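Local coordinates for protein putative glutaryl-CoA dehydrogenase (Thermus thermophilus, PDB 2EBA) that belongs to the acyl-CoA dehydrogenase family of flavoproteins, carries flavin-adenine dinucleotide and assembles from four copies of one chain, at residues L291-E296 with A329-R334. Sequence-based numbering, arbitrary orientation.
Sequences LAWHTE and ALQAAR
Trp293 reaches from helix 281-309 to helix 315-340 and makes every side-chain contact between 291-296 and 329-334, with Gln331 and Ala332 as its partners. The backbones stay well apart, the nearest CA atoms, of Trp293 and Ala329, being 8.1 Å from each other. The close packing lies at the far rim of the six-membered ring: Trp293 CZ3 comes to 3.7 Å from Gln331 CB and 3.9 Å from the backbone N of Ala332, which approaches obliquely. Beside this, Trp293 CE3 meets Ala332 CB at 4.3 Å. Gln331 has CG anti to its carbonyl carbon (chi1 -64°) and an extended chain beyond; the side chains cross at about a right angle, yet the amide plane lies only 18° from the indole plane, over one face and offset toward its rim.

That amide end is looser: Gln331 CD stays 4.1 Å from Trp293 CH2, and here both residues are partly exposed, whereas Ala332 is buried. No hydrogen bond joins the segments. At the indole edge, in plane, lies Glu296 OE2, whose carboxylate forms salt bridges with Lys328 and, across a subunit interface, with Lys328 of a second subunit. The indole thus bridges two successive antiparallel helices of the C-terminal all-helical domain of the acyl-CoA dehydrogenase fold.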
# COMPACT_ATOMS: atom_id res chain seq x y z
N LEU A 291 4.10 5.09 15.20
CA LEU A 291 3.41 5.48 16.41
C LEU A 291 1.92 5.21 16.32
O LEU A 291 1.31 4.72 17.26
CB LEU A 291 3.66 6.97 16.69
CG LEU A 291 3.11 7.50 18.01
CD1 LEU A 291 3.87 6.89 19.17
CD2 LEU A 291 3.23 9.00 18.03
N ALA A 292 1.33 5.51 15.17
CA ALA A 292 -0.10 5.29 14.97
C ALA A 292 -0.42 3.82 15.14
O ALA A 292 -1.34 3.46 15.87
CB ALA A 292 -0.52 5.76 13.57
N TRP A 293 0.34 2.97 14.48
CA TRP A 293 0.10 1.54 14.57
C TRP A 293 0.21 1.03 16.00
O TRP A 293 -0.60 0.23 16.45
CB TRP A 293 1.08 0.80 13.68
CG TRP A 293 0.79 0.96 12.23
CD1 TRP A 293 -0.40 1.26 11.67
CD2 TRP A 293 1.71 0.75 11.16
NE1 TRP A 293 -0.30 1.24 10.30
CE2 TRP A 293 0.99 0.93 9.96
CE3 TRP A 293 3.07 0.41 11.09
CZ2 TRP A 293 1.59 0.80 8.70
CZ3 TRP A 293 3.66 0.28 9.84
CH2 TRP A 293 2.92 0.47 8.66
N HIS A 294 1.23 1.48 16.71
CA HIS A 294 1.44 1.06 18.08
C HIS A 294 0.27 1.41 18.97
O HIS A 294 -0.14 0.61 19.79
CB HIS A 294 2.72 1.67 18.62
CG HIS A 294 3.07 1.20 20.00
ND1 HIS A 294 2.59 1.80 21.14
CD2 HIS A 294 3.85 0.17 20.42
CE1 HIS A 294 3.06 1.17 22.20
NE2 HIS A 294 3.82 0.17 21.79
N THR A 295 -0.27 2.61 18.80
CA THR A 295 -1.41 3.07 19.59
C THR A 295 -2.64 2.22 19.29
O THR A 295 -3.37 1.83 20.19
CB THR A 295 -1.71 4.55 19.28
OG1 THR A 295 -0.54 5.34 19.57
CG2 THR A 295 -2.87 5.05 20.10
N GLU A 296 -2.86 1.94 18.01
CA GLU A 296 -3.98 1.13 17.57
C GLU A 296 -3.83 -0.28 18.14
O GLU A 296 -4.79 -0.87 18.62
CB GLU A 296 -4.01 1.07 16.04
CG GLU A 296 -4.45 2.37 15.41
CD GLU A 296 -4.30 2.38 13.90
OE1 GLU A 296 -4.87 3.29 13.26
OE2 GLU A 296 -3.61 1.49 13.36
N ALA A 329 3.75 -4.64 13.10
CA ALA A 329 5.08 -4.76 13.66
C ALA A 329 6.07 -5.22 12.58
O ALA A 329 7.21 -4.79 12.57
CB ALA A 329 5.07 -5.73 14.84
N LEU A 330 5.64 -6.11 11.69
CA LEU A 330 6.54 -6.55 10.64
C LEU A 330 6.79 -5.36 9.70
O LEU A 330 7.92 -5.06 9.34
CB LEU A 330 5.93 -7.73 9.84
CG LEU A 330 6.75 -8.30 8.67
CD1 LEU A 330 8.11 -8.81 9.15
CD2 LEU A 330 6.00 -9.41 8.03
N GLN A 331 5.74 -4.64 9.34
CA GLN A 331 5.92 -3.50 8.46
C GLN A 331 6.83 -2.45 9.12
O GLN A 331 7.69 -1.86 8.47
CB GLN A 331 4.57 -2.90 8.11
CG GLN A 331 3.66 -3.82 7.31
CD GLN A 331 2.23 -3.28 7.20
OE1 GLN A 331 1.46 -3.31 8.17
NE2 GLN A 331 1.87 -2.76 6.03
N ALA A 332 6.65 -2.23 10.41
CA ALA A 332 7.44 -1.24 11.13
C ALA A 332 8.89 -1.64 11.25
O ALA A 332 9.77 -0.79 11.27
CB ALA A 332 6.85 -1.00 12.51
N ALA A 333 9.15 -2.94 11.36
CA ALA A 333 10.52 -3.41 11.48
C ALA A 333 11.27 -3.15 10.18
O ALA A 333 12.44 -2.75 10.19
CB ALA A 333 10.53 -4.91 11.83
N ARG A 334 10.59 -3.37 9.07
CA ARG A 334 11.16 -3.14 7.75
C ARG A 334 11.42 -1.64 7.54
O ARG A 334 12.48 -1.25 7.04
CB ARG A 334 10.21 -3.66 6.67
CG ARG A 334 9.90 -5.13 6.79
CD ARG A 334 8.78 -5.54 5.87
NE ARG A 334 8.69 -6.99 5.75
CZ ARG A 334 7.73 -7.62 5.09
NH1 ARG A 334 6.78 -6.94 4.48
NH2 ARG A 334 7.74 -8.94 5.02